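Beta sliding clamp (Bartonella birtlesii LL-WM9, PDB 6DEG) probably tethers DNA polymerases and other proteins to DNA as a ring-shaped, head-to-tail homodimer that encircles the duplex and confers processivity. Local coordinates at residues L38-I43 / T76-L81; D56-V61 / P210-G215; V61-T66 / L242-F247; F139-K144 / E224-V229; H147-T152 / E216-L221. All blocks are in the same frame, centred on the assembly; numbering follows the deposited sequence.

Interaction 1 of 5, residues L38-I43 / T76-L81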
# COMPACT_ATOMS: atom_id res chain seq x y z
N LEU B 38 24.94 0.80 -13.72
CA LEU B 38 23.56 0.93 -14.17
C LEU B 38 22.60 1.11 -13.01
O LEU B 38 21.45 1.52 -13.23
CB LEU B 38 23.16 -0.30 -14.99
CG LEU B 38 23.71 -0.30 -16.41
CD1 LEU B 38 23.57 -1.68 -17.03
CD2 LEU B 38 23.00 0.75 -17.25
N SER B 39 23.03 0.82 -11.79
CA SER B 39 22.25 1.11 -10.60
C SER B 39 22.53 2.50 -10.06
O SER B 39 21.77 2.98 -9.21
CB SER B 39 22.52 0.07 -9.50
OG SER B 39 21.58 -0.98 -9.55
N ASN B 40 23.57 3.17 -10.55
CA ASN B 40 23.91 4.51 -10.12
C ASN B 40 23.07 5.52 -10.90
O ASN B 40 22.29 5.17 -11.79
CB ASN B 40 25.40 4.77 -10.31
CG ASN B 40 26.28 3.94 -9.38
OD1 ASN B 40 25.80 3.03 -8.70
ND2 ASN B 40 27.57 4.24 -9.36
N VAL B 41 23.22 6.80 -10.56
CA VAL B 41 22.56 7.88 -11.29
C VAL B 41 23.56 9.02 -11.45
O VAL B 41 24.30 9.35 -10.52
CB VAL B 41 21.27 8.35 -10.58
CG1 VAL B 41 21.51 8.55 -9.11
CG2 VAL B 41 20.73 9.64 -11.19
N LEU B 42 23.58 9.62 -12.64
CA LEU B 42 24.51 10.70 -12.92
C LEU B 42 23.96 12.02 -12.41
O LEU B 42 22.76 12.29 -12.53
CB LEU B 42 24.80 10.78 -14.42
CG LEU B 42 25.80 11.79 -15.01
CD1 LEU B 42 25.21 13.18 -15.16
CD2 LEU B 42 27.06 11.84 -14.15
N ILE B 43 24.83 12.83 -11.83
CA ILE B 43 24.54 14.21 -11.49
C ILE B 43 25.56 15.08 -12.19
O ILE B 43 26.76 15.00 -11.90
CB ILE B 43 24.57 14.45 -9.97
CG1 ILE B 43 23.65 13.47 -9.26
CG2 ILE B 43 24.18 15.88 -9.65
CD1 ILE B 43 24.06 13.18 -7.84
N THR B 76 28.59 9.66 -10.15
CA THR B 76 27.46 8.75 -10.26
C THR B 76 27.28 8.01 -8.94
O THR B 76 28.22 7.40 -8.43
CB THR B 76 27.66 7.74 -11.39
OG1 THR B 76 28.79 6.91 -11.10
CG2 THR B 76 27.89 8.45 -12.71
N VAL B 77 26.07 8.09 -8.39
CA VAL B 77 25.80 7.58 -7.05
C VAL B 77 24.62 6.62 -7.12
O VAL B 77 23.68 6.86 -7.89
CB VAL B 77 25.51 8.73 -6.07
CG1 VAL B 77 25.73 8.29 -4.64
CG2 VAL B 77 26.33 9.96 -6.41
N PRO B 78 24.64 5.49 -6.41
CA PRO B 78 23.46 4.62 -6.35
C PRO B 78 22.19 5.39 -6.01
O PRO B 78 22.21 6.35 -5.24
CB PRO B 78 23.84 3.60 -5.26
CG PRO B 78 25.33 3.50 -5.37
CD PRO B 78 25.82 4.88 -5.77
N ALA B 79 21.07 4.95 -6.59
CA ALA B 79 19.83 5.72 -6.60
C ALA B 79 18.89 5.40 -5.44
O ALA B 79 18.46 6.31 -4.72
CB ALA B 79 19.11 5.51 -7.93
N TYR B 80 18.54 4.13 -5.26
CA TYR B 80 17.59 3.77 -4.20
C TYR B 80 18.16 4.10 -2.83
O TYR B 80 17.43 4.59 -1.96
CB TYR B 80 17.24 2.29 -4.29
CG TYR B 80 15.94 2.04 -5.00
CD1 TYR B 80 15.88 2.08 -6.39
CD2 TYR B 80 14.78 1.77 -4.29
CE1 TYR B 80 14.69 1.85 -7.05
CE2 TYR B 80 13.59 1.54 -4.94
CZ TYR B 80 13.55 1.59 -6.32
OH TYR B 80 12.36 1.36 -6.98
N LEU B 81 19.45 3.85 -2.63
CA LEU B 81 20.10 4.25 -1.38
C LEU B 81 19.94 5.74 -1.15
O LEU B 81 19.59 6.18 -0.05
CB LEU B 81 21.58 3.85 -1.42
CG LEU B 81 22.48 4.35 -0.29
CD1 LEU B 81 21.98 3.85 1.05
CD2 LEU B 81 23.92 3.93 -0.52
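Val41 and Val77 form the tight centre of this contact, an antiparallel hydrogen-bonded pair. Val41 N reaches Val77 O at 2.7 Å, while Val77 N meets Val41 O at 3.0 Å. Close packing persists on the side-chain side: CG1 of Val41, set between its backbone N and carbonyl carbon (chi1 47°), is pressed to 3.0 Å from Val77 O. One residue along, the CD2 branch of Leu42 meets CG2 of Thr76 at 3.8 Å, both on the sheet face opposite to the valines. On the other side of the valine pair, Asn40 and Pro78 are just as close, their CA atoms 3.8 Å apart; their CB directions diverge, yet the side chains run alongside each other, with Asn40 OD1 lying 3.4 Å from Pro78 CG. These pairs lie in the N-terminal domain, where strand 73-78 is the outermost strand of an antiparallel sheet within this chain and passes directly into helix 79-88. The looser part begins at that turn: a weak bond of 3.4 Å from Ala79 N to Ser39 O joins two partly exposed residues. Further along the same helix, Leu81 packs on Ile288 of the second subunit.

Interaction 2 of 5, residues D56-V61 / P210-G215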
# COMPACT_ATOMS: atom_id res chain seq x y z
N ASP B 56 17.87 2.61 -17.97
CA ASP B 56 17.89 1.15 -17.96
C ASP B 56 18.25 0.61 -19.34
O ASP B 56 17.79 -0.46 -19.74
CB ASP B 56 16.55 0.58 -17.50
CG ASP B 56 15.42 0.81 -18.50
OD1 ASP B 56 15.60 1.54 -19.49
OD2 ASP B 56 14.33 0.24 -18.28
N LEU B 57 19.05 1.39 -20.08
CA LEU B 57 19.46 1.12 -21.45
C LEU B 57 18.30 1.32 -22.42
O LEU B 57 18.49 1.83 -23.53
CB LEU B 57 20.06 -0.29 -21.58
CG LEU B 57 21.28 -0.55 -20.69
CD1 LEU B 57 21.81 -1.96 -20.89
CD2 LEU B 57 22.38 0.48 -20.94
N ASP B 58 17.09 0.94 -22.01
CA ASP B 58 15.92 1.11 -22.86
C ASP B 58 15.24 2.46 -22.68
O ASP B 58 14.60 2.96 -23.62
CB ASP B 58 14.91 -0.01 -22.59
CG ASP B 58 15.46 -1.39 -22.95
OD1 ASP B 58 16.13 -1.52 -24.00
OD2 ASP B 58 15.23 -2.34 -22.17
N LEU B 59 15.35 3.09 -21.51
CA LEU B 59 14.75 4.39 -21.25
C LEU B 59 15.78 5.32 -20.62
O LEU B 59 16.79 4.88 -20.07
CB LEU B 59 13.53 4.29 -20.32
CG LEU B 59 12.40 3.37 -20.77
CD1 LEU B 59 11.31 3.26 -19.70
CD2 LEU B 59 11.84 3.83 -22.09
N GLU B 60 15.51 6.63 -20.70
CA GLU B 60 16.34 7.63 -20.05
C GLU B 60 15.48 8.81 -19.63
O GLU B 60 14.69 9.32 -20.43
CB GLU B 60 17.46 8.13 -20.98
CG GLU B 60 17.99 9.52 -20.58
CD GLU B 60 18.79 10.20 -21.68
OE1 GLU B 60 19.95 9.80 -21.92
OE2 GLU B 60 18.26 11.15 -22.30
N VAL B 61 15.65 9.24 -18.38
CA VAL B 61 15.00 10.44 -17.85
C VAL B 61 16.06 11.40 -17.36
O VAL B 61 17.02 10.99 -16.69
CB VAL B 61 14.01 10.10 -16.71
CG1 VAL B 61 13.20 11.33 -16.34
CG2 VAL B 61 13.10 8.97 -17.10
N PRO B 210 7.36 0.97 -26.89
CA PRO B 210 7.24 -0.14 -25.94
C PRO B 210 6.28 0.21 -24.81
O PRO B 210 6.17 1.36 -24.39
CB PRO B 210 8.67 -0.33 -25.43
CG PRO B 210 9.39 0.93 -25.77
CD PRO B 210 8.75 1.44 -27.02
N ARG B 211 5.57 -0.82 -24.33
CA ARG B 211 4.67 -0.62 -23.20
C ARG B 211 5.45 -0.15 -21.98
O ARG B 211 4.91 0.56 -21.13
CB ARG B 211 3.92 -1.92 -22.89
N LYS B 212 6.72 -0.55 -21.89
CA LYS B 212 7.61 -0.07 -20.84
C LYS B 212 7.66 1.45 -20.80
O LYS B 212 7.56 2.06 -19.74
CB LYS B 212 9.01 -0.64 -21.12
CG LYS B 212 9.82 -1.15 -19.95
CD LYS B 212 11.00 -1.91 -20.53
CE LYS B 212 12.32 -1.49 -19.93
NZ LYS B 212 13.43 -2.39 -20.34
N ALA B 213 7.80 2.07 -21.98
CA ALA B 213 7.92 3.53 -22.05
C ALA B 213 6.60 4.23 -21.74
O ALA B 213 6.61 5.33 -21.17
CB ALA B 213 8.43 3.94 -23.43
N VAL B 214 5.47 3.62 -22.10
CA VAL B 214 4.18 4.27 -21.91
C VAL B 214 3.88 4.45 -20.43
O VAL B 214 3.52 5.55 -19.98
CB VAL B 214 3.08 3.45 -22.61
CG1 VAL B 214 1.71 4.05 -22.34
CG2 VAL B 214 3.35 3.38 -24.10
N GLY B 215 4.02 3.38 -19.64
CA GLY B 215 3.72 3.48 -18.22
C GLY B 215 4.60 4.48 -17.51
O GLY B 215 4.13 5.30 -16.72
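Lys212 NZ donates to Asp58 OD2 at 2.6 Å, meeting the anti lone pair, the one turned away from OD1, in the shortest polar bond between these segments. The same ammonium forms a looser salt bridge with Asp56 OD2 at 3.5 Å, so one lysine serves two carboxylates. Asp58 comes across the lysine chain at about a right angle, whereas Asp56 faces it from the opposite direction. Asp58 OD1 has its own cation, Lys250. Asp56 OD1 is turned back to its own turn, with CG lying between the backbone N and carbonyl carbon (chi1 69°), and accepts from Leu59 N at 2.6 Å nearly along its C-O axis. This is an Asx motif; a weaker bond from Asp58 N, 3.0 Å long, converges on the same oxygen. With OD1 occupied by the backbone of its own turn, the carboxylate is held with OD2 directed at the lysine. Next to the charged group the contact is apolar and buried: Leu59 CD2 lies 3.7 Å from Ala213 CB. The turn leads into strand 59-66 of the N-terminal domain, the lysine stands in the first turn of helix 211-222 of the central domain, and Ser249 of strand 245-250 touches both Leu59 and Ala213.

Interaction 3 of 5, residues V61-T66 / L242-F247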
# COMPACT_ATOMS: atom_id res chain seq x y z
N VAL B 61 15.65 9.24 -18.38
CA VAL B 61 15.00 10.44 -17.85
C VAL B 61 16.06 11.40 -17.36
O VAL B 61 17.02 10.99 -16.69
CB VAL B 61 14.01 10.10 -16.71
CG1 VAL B 61 13.20 11.33 -16.34
CG2 VAL B 61 13.10 8.97 -17.10
N THR B 62 15.90 12.68 -17.68
CA THR B 62 16.73 13.73 -17.11
C THR B 62 15.82 14.83 -16.61
O THR B 62 14.85 15.20 -17.29
CB THR B 62 17.74 14.30 -18.11
OG1 THR B 62 17.12 15.31 -18.90
CG2 THR B 62 18.30 13.21 -19.01
N GLU B 63 16.12 15.36 -15.43
CA GLU B 63 15.37 16.45 -14.85
C GLU B 63 16.33 17.47 -14.25
O GLU B 63 17.29 17.10 -13.57
CB GLU B 63 14.38 15.95 -13.80
CG GLU B 63 13.22 16.88 -13.54
CD GLU B 63 13.32 17.56 -12.20
OE1 GLU B 63 14.06 17.04 -11.34
OE2 GLU B 63 12.68 18.61 -12.00
N SER B 64 16.06 18.75 -14.51
CA SER B 64 16.93 19.83 -14.08
C SER B 64 16.16 20.85 -13.25
O SER B 64 15.03 21.22 -13.59
CB SER B 64 17.57 20.53 -15.28
OG SER B 64 18.10 19.59 -16.20
N PHE B 65 16.77 21.30 -12.16
CA PHE B 65 16.23 22.37 -11.34
C PHE B 65 17.34 23.37 -11.03
O PHE B 65 18.51 23.02 -10.95
CB PHE B 65 15.59 21.85 -10.03
CG PHE B 65 16.52 21.03 -9.16
CD1 PHE B 65 16.96 19.78 -9.56
CD2 PHE B 65 16.91 21.50 -7.91
CE1 PHE B 65 17.80 19.03 -8.75
CE2 PHE B 65 17.74 20.75 -7.10
CZ PHE B 65 18.18 19.51 -7.53
N THR B 66 16.94 24.63 -10.88
CA THR B 66 17.88 25.73 -10.72
C THR B 66 18.38 25.76 -9.28
O THR B 66 17.58 25.75 -8.34
CB THR B 66 17.23 27.06 -11.07
OG1 THR B 66 15.91 27.11 -10.51
CG2 THR B 66 17.12 27.22 -12.58
N LEU B 242 9.36 17.85 -21.20
CA LEU B 242 8.21 18.41 -20.50
C LEU B 242 8.65 19.50 -19.52
O LEU B 242 8.16 19.58 -18.39
CB LEU B 242 7.44 17.31 -19.77
N GLY B 243 9.56 20.34 -19.95
CA GLY B 243 10.09 21.40 -19.10
C GLY B 243 11.34 20.94 -18.35
O GLY B 243 12.41 20.83 -18.95
N SER B 244 11.19 20.66 -17.05
CA SER B 244 12.31 20.15 -16.28
C SER B 244 12.73 18.77 -16.78
O SER B 244 13.93 18.45 -16.80
CB SER B 244 11.95 20.09 -14.80
OG SER B 244 11.11 21.17 -14.43
N VAL B 245 11.78 17.97 -17.18
CA VAL B 245 12.00 16.56 -17.47
C VAL B 245 12.32 16.37 -18.95
O VAL B 245 11.82 17.09 -19.81
CB VAL B 245 10.76 15.73 -17.05
CG1 VAL B 245 11.10 14.25 -17.02
CG2 VAL B 245 10.24 16.21 -15.70
N VAL B 246 13.17 15.39 -19.24
CA VAL B 246 13.45 14.96 -20.60
C VAL B 246 13.43 13.44 -20.61
O VAL B 246 14.28 12.80 -19.98
CB VAL B 246 14.79 15.49 -21.13
CG1 VAL B 246 15.24 14.69 -22.35
CG2 VAL B 246 14.68 16.97 -21.47
N PHE B 247 12.47 12.86 -21.32
CA PHE B 247 12.29 11.41 -21.40
C PHE B 247 12.56 10.93 -22.82
O PHE B 247 12.08 11.54 -23.79
CB PHE B 247 10.87 11.04 -20.97
CG PHE B 247 10.62 9.56 -20.89
CD1 PHE B 247 11.48 8.73 -20.20
CD2 PHE B 247 9.50 9.00 -21.49
CE1 PHE B 247 11.24 7.37 -20.12
CE2 PHE B 247 9.26 7.65 -21.42
CZ PHE B 247 10.13 6.83 -20.74
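An antiparallel strand pairing here carries one beta sheet across a domain boundary: strand 59-66 belongs to the N-terminal domain and strand 245-250 to the central domain, and their short segments run 168° apart. Thr62 and Val246 are the hydrogen-bonded pair. Thr62 N donates to Val246 O at 2.8 Å, and Val246 N returns a bond to Thr62 O at 2.6 Å. A third bond, Ser64 N to Ser244 O, is the longest of the three at 3.1 Å and extends the pairing beyond the start of strand 245-250, into the turn before it. Ser244 O also receives a CA-H...O contact from Glu63 CA.

The two faces differ. On one, Thr62 and Val246 lie side by side and point the same way, with Thr62 OG1 only 3.2 Å from Val246 CB; both residues are partly exposed. On the other face Val61, Glu63, Val245 and Phe247 are buried. The branches of Val61 divide the work: CG1, anti to the backbone N (chi1 -171°), meets Val245 CG1 at 3.7 Å, while CG2 meets Phe247 CD1 at 3.5 Å, obliquely to the ring. Glu63 bends at chi2 and lays its CG 3.7 Å from Val245 CG2, while its OE2 forms a salt bridge with Arg24. Two helices cover this buried face: helix 15-26 of the N-terminal domain lies by Glu63 and Val245, and helix 211-222 of the central domain packs on Val245 and Phe247.

Interaction 4 of 5, residues F139-K144 / E224-V229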
# COMPACT_ATOMS: atom_id res chain seq x y z
N PHE B 139 4.74 19.98 -30.90
CA PHE B 139 4.35 20.24 -29.52
C PHE B 139 2.91 19.82 -29.28
O PHE B 139 2.08 19.81 -30.19
CB PHE B 139 4.54 21.72 -29.16
CG PHE B 139 5.93 22.22 -29.42
CD1 PHE B 139 6.92 22.07 -28.47
CD2 PHE B 139 6.25 22.84 -30.62
CE1 PHE B 139 8.20 22.52 -28.71
CE2 PHE B 139 7.53 23.30 -30.87
CZ PHE B 139 8.51 23.14 -29.91
N LEU B 140 2.62 19.48 -28.02
CA LEU B 140 1.31 19.00 -27.61
C LEU B 140 1.08 19.39 -26.15
O LEU B 140 2.01 19.38 -25.35
CB LEU B 140 1.23 17.48 -27.78
CG LEU B 140 -0.14 16.78 -27.79
CD1 LEU B 140 0.06 15.30 -28.02
CD2 LEU B 140 -0.89 17.01 -26.49
N SER B 141 -0.16 19.75 -25.83
CA SER B 141 -0.51 20.11 -24.46
C SER B 141 -0.34 18.90 -23.55
O SER B 141 -0.67 17.77 -23.91
CB SER B 141 -1.94 20.63 -24.39
OG SER B 141 -2.48 20.50 -23.09
N ALA B 142 0.18 19.15 -22.34
CA ALA B 142 0.47 18.05 -21.42
C ALA B 142 -0.80 17.30 -21.05
O ALA B 142 -0.78 16.07 -20.90
CB ALA B 142 1.16 18.59 -20.17
N SER B 143 -1.92 18.01 -20.87
CA SER B 143 -3.17 17.34 -20.52
C SER B 143 -3.67 16.47 -21.67
O SER B 143 -4.06 15.32 -21.45
CB SER B 143 -4.22 18.38 -20.15
OG SER B 143 -3.71 19.33 -19.24
N LYS B 144 -3.67 17.00 -22.89
CA LYS B 144 -4.16 16.23 -24.02
C LYS B 144 -3.32 14.99 -24.26
O LYS B 144 -3.85 13.93 -24.61
CB LYS B 144 -4.19 17.11 -25.28
CG LYS B 144 -5.57 17.69 -25.58
CD LYS B 144 -6.53 16.61 -26.04
CE LYS B 144 -6.83 16.73 -27.52
NZ LYS B 144 -8.00 15.90 -27.94
N GLU B 224 3.59 16.53 -12.87
CA GLU B 224 3.97 17.86 -13.35
C GLU B 224 2.71 18.65 -13.69
O GLU B 224 1.65 18.09 -13.97
CB GLU B 224 4.89 17.77 -14.57
CG GLU B 224 6.38 17.84 -14.22
CD GLU B 224 6.87 19.26 -14.04
OE1 GLU B 224 6.08 20.21 -14.27
OE2 GLU B 224 8.05 19.44 -13.67
N ILE B 225 2.86 19.98 -13.66
CA ILE B 225 1.76 20.86 -14.02
C ILE B 225 1.53 20.82 -15.53
O ILE B 225 2.39 20.41 -16.31
CB ILE B 225 2.02 22.29 -13.55
CG1 ILE B 225 3.30 22.83 -14.19
CG2 ILE B 225 2.10 22.35 -12.04
CD1 ILE B 225 3.58 24.28 -13.85
N ASP B 226 0.33 21.23 -15.93
CA ASP B 226 -0.01 21.27 -17.34
C ASP B 226 0.92 22.22 -18.08
O ASP B 226 1.29 23.28 -17.58
CB ASP B 226 -1.46 21.72 -17.51
CG ASP B 226 -1.96 21.52 -18.92
OD1 ASP B 226 -1.28 20.82 -19.70
OD2 ASP B 226 -3.04 22.06 -19.25
N GLY B 227 1.32 21.82 -19.28
CA GLY B 227 2.17 22.64 -20.09
C GLY B 227 2.19 22.15 -21.51
O GLY B 227 1.31 21.42 -21.95
N ASP B 228 3.21 22.59 -22.24
CA ASP B 228 3.45 22.16 -23.61
C ASP B 228 4.58 21.14 -23.62
O ASP B 228 5.59 21.32 -22.93
CB ASP B 228 3.77 23.34 -24.51
CG ASP B 228 2.53 24.10 -24.96
OD1 ASP B 228 1.41 23.56 -24.79
OD2 ASP B 228 2.67 25.22 -25.48
N VAL B 229 4.41 20.07 -24.39
CA VAL B 229 5.36 18.96 -24.43
C VAL B 229 5.98 18.90 -25.82
O VAL B 229 5.26 18.80 -26.82
CB VAL B 229 4.68 17.63 -24.07
CG1 VAL B 229 5.72 16.53 -23.89
CG2 VAL B 229 3.83 17.78 -22.82
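Ala142 N donates to Gly227 O at 2.6 Å, the shortest backbone bond between the strand-to-helix turn at 139-144 and the loop and strand at 224-229. Before it in the chain, Leu140 and Val229 form an antiparallel hydrogen-bonded pair, Val229 N to Leu140 O at 2.7 Å and Leu140 N to Val229 O at 3.0 Å. The N-H groups of Leu140 and Ala142 are thus both bonded to carbonyls of the facing segment.

Ser143 N, at the start of helix 142-150, has two side-chain acceptors. Asp226 OD1 from across the contact takes it at 3.1 Å, although the carboxylate is modelled too close to the Ser143 hydroxyl and its exact geometry is doubtful. Within its own segment Ser141 occupies the N-cap position with OG anti to its backbone N (chi1 157°), which brings OG within a weak 3.4 Å of Ser143 N. Asp226 CG is likewise anti to its own N, which extends the carboxylate from the loop toward the helix start. A negative group at this end would probably be favoured by the helix dipole.

The apolar pair across the segments is Val229 CG2 with Ala142 CB, 3.8 Å apart. Both Leu140 and Val229 also touch Leu145 of the helix. Phe139, Ser143, Asp226 and Asp228 are exposed, making this a surface contact.

Strand 136-141 is the outermost strand of its antiparallel sheet within this chain, and its direct passage into a helix, with an N-capping serine and a further bond to Ser143 N from Asp226 of the facing loop, is a strand-to-helix junction of the central domain.

Interaction 5 of 5, residues H147-T152 / E216-L221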
# COMPACT_ATOMS: atom_id res chain seq x y z
N HIS B 147 -4.16 12.31 -21.74
CA HIS B 147 -5.49 11.83 -22.08
C HIS B 147 -5.44 10.74 -23.13
O HIS B 147 -6.17 9.74 -23.04
CB HIS B 147 -6.35 13.01 -22.55
CG HIS B 147 -7.64 12.60 -23.18
ND1 HIS B 147 -8.02 13.02 -24.44
CD2 HIS B 147 -8.65 11.82 -22.72
CE1 HIS B 147 -9.21 12.51 -24.73
NE2 HIS B 147 -9.61 11.78 -23.71
N LEU B 148 -4.58 10.90 -24.14
CA LEU B 148 -4.51 9.91 -25.21
C LEU B 148 -4.00 8.56 -24.70
O LEU B 148 -4.46 7.51 -25.17
CB LEU B 148 -3.62 10.43 -26.34
CG LEU B 148 -3.93 11.81 -26.92
CD1 LEU B 148 -2.89 12.19 -27.95
CD2 LEU B 148 -5.32 11.85 -27.52
N LEU B 149 -3.04 8.56 -23.77
CA LEU B 149 -2.49 7.29 -23.30
C LEU B 149 -3.40 6.61 -22.28
O LEU B 149 -3.52 5.38 -22.30
CB LEU B 149 -1.11 7.48 -22.68
CG LEU B 149 -0.04 8.19 -23.48
CD1 LEU B 149 0.20 9.52 -22.83
CD2 LEU B 149 1.23 7.35 -23.52
N ASP B 150 -4.02 7.37 -21.39
CA ASP B 150 -4.90 6.75 -20.40
C ASP B 150 -6.05 6.02 -21.09
O ASP B 150 -6.56 5.02 -20.57
CB ASP B 150 -5.42 7.80 -19.43
CG ASP B 150 -4.31 8.48 -18.65
OD1 ASP B 150 -3.17 7.98 -18.67
OD2 ASP B 150 -4.58 9.53 -18.02
N CYS B 151 -6.45 6.49 -22.27
CA CYS B 151 -7.43 5.79 -23.09
C CYS B 151 -6.89 4.48 -23.64
O CYS B 151 -7.68 3.61 -24.01
CB CYS B 151 -7.88 6.68 -24.25
SG CYS B 151 -8.91 8.07 -23.78
N THR B 152 -5.57 4.33 -23.71
CA THR B 152 -4.94 3.22 -24.40
C THR B 152 -4.16 2.28 -23.49
O THR B 152 -4.05 1.09 -23.80
CB THR B 152 -4.02 3.77 -25.50
OG1 THR B 152 -4.80 4.44 -26.49
CG2 THR B 152 -3.20 2.69 -26.16
N GLU B 216 5.91 4.43 -17.79
CA GLU B 216 6.83 5.38 -17.19
C GLU B 216 6.52 6.81 -17.62
O GLU B 216 6.75 7.75 -16.86
CB GLU B 216 8.27 5.01 -17.57
CG GLU B 216 9.33 5.95 -17.01
CD GLU B 216 9.31 6.01 -15.49
OE1 GLU B 216 9.04 4.97 -14.85
OE2 GLU B 216 9.57 7.11 -14.94
N LEU B 217 5.99 6.98 -18.83
CA LEU B 217 5.64 8.31 -19.31
C LEU B 217 4.38 8.84 -18.64
O LEU B 217 4.30 10.03 -18.33
CB LEU B 217 5.48 8.29 -20.83
CG LEU B 217 5.20 9.64 -21.49
CD1 LEU B 217 6.34 10.60 -21.22
CD2 LEU B 217 4.97 9.47 -22.98
N GLN B 218 3.37 7.98 -18.43
CA GLN B 218 2.15 8.45 -17.78
C GLN B 218 2.39 8.87 -16.34
O GLN B 218 1.68 9.75 -15.83
CB GLN B 218 1.06 7.37 -17.81
CG GLN B 218 0.72 6.82 -19.17
CD GLN B 218 -0.31 5.71 -19.09
OE1 GLN B 218 0.03 4.53 -19.08
NE2 GLN B 218 -1.58 6.09 -19.03
N LYS B 219 3.36 8.25 -15.66
CA LYS B 219 3.72 8.70 -14.32
C LYS B 219 4.36 10.08 -14.35
O LYS B 219 4.08 10.92 -13.49
CB LYS B 219 4.66 7.69 -13.67
CG LYS B 219 3.98 6.39 -13.27
CD LYS B 219 5.01 5.34 -12.91
CE LYS B 219 4.74 4.02 -13.62
NZ LYS B 219 5.98 3.20 -13.72
N LEU B 220 5.23 10.34 -15.33
CA LEU B 220 5.92 11.62 -15.40
C LEU B 220 4.97 12.78 -15.63
O LEU B 220 5.21 13.89 -15.13
CB LEU B 220 6.99 11.57 -16.51
CG LEU B 220 8.28 10.84 -16.15
CD1 LEU B 220 9.20 10.69 -17.35
CD2 LEU B 220 9.01 11.54 -15.01
N LEU B 221 3.88 12.56 -16.36
CA LEU B 221 2.91 13.63 -16.59
C LEU B 221 1.96 13.82 -15.41
O LEU B 221 1.37 14.90 -15.28
CB LEU B 221 2.12 13.38 -17.87
CG LEU B 221 2.92 12.85 -19.05
CD1 LEU B 221 1.98 12.34 -20.13
CD2 LEU B 221 3.84 13.93 -19.60
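Gln218 and Asp150 supply the polar half of this contact between two helices. The amide NE2 of Gln218 donates to Asp150 OD1 at a modelled 2.5 Å, short enough that the exact length is doubtful, and the N-H...O angle of 135° is far from straight. The two side chains slide past each other in opposite directions, and the amide and carboxylate planes are turned 39° apart, so the groups are not coplanar. Gln218 reaches across with CG anti to its carbonyl carbon (chi1 -55°) and an extended chain beyond it, which also lays NE2 beside Leu149 CB at 3.9 Å. Leu149 provides the apolar half and spreads its two methyl groups: CD2 approaches Leu217 CD2 and CD1 approaches Leu221 CD1, each at 4.3 Å. These are loose touches, the two leucine partners standing four residues apart, one helical turn, along helix 211-222.

Helices 142-150 and 211-222 are the two helices of the central domain; as in other ring-shaped processivity factors of this family, such helix pairs probably line the central hole around DNA.

In the second shell, Lys146 lies near both partners, with a long, weak ion pair to Asp150 OD2 and a weak hydrogen bond to Gln218 O. Leu149 CD2 is also met by Val214 CG1, at 3.5 Å, from the preceding turn of the other helix. Behind Asp150 the chain turns, closed by Thr152 N to Leu149 O at 2.7 Å. Further out, Leu148 packs on Val193 and Met195 of strand 189-196, and Leu217 rests on Phe247 of strand 245-250.

Interactions 1, 3 and 4 are antiparallel strand pairings in one sheet, yet their settings differ: interaction 1 is buried, at one outermost strand, interaction 4 is a surface contact at the other, and interaction 3 is the middle seam between the N-terminal and central domains. Interactions 2, 3 and 5 are partly buried. Interactions 1 and 4 both include a strand-to-helix turn. Interactions 2 and 3 share Val61 and join the same two domains, one through charged groups beside a small apolar patch, the other through backbone bonds. Helix 211-222 serves interactions 2 and 5, and Phe247 of interaction 3 packs against both. Interaction 5, close to the chain's centre, relies on leucines with one polar side-chain bond.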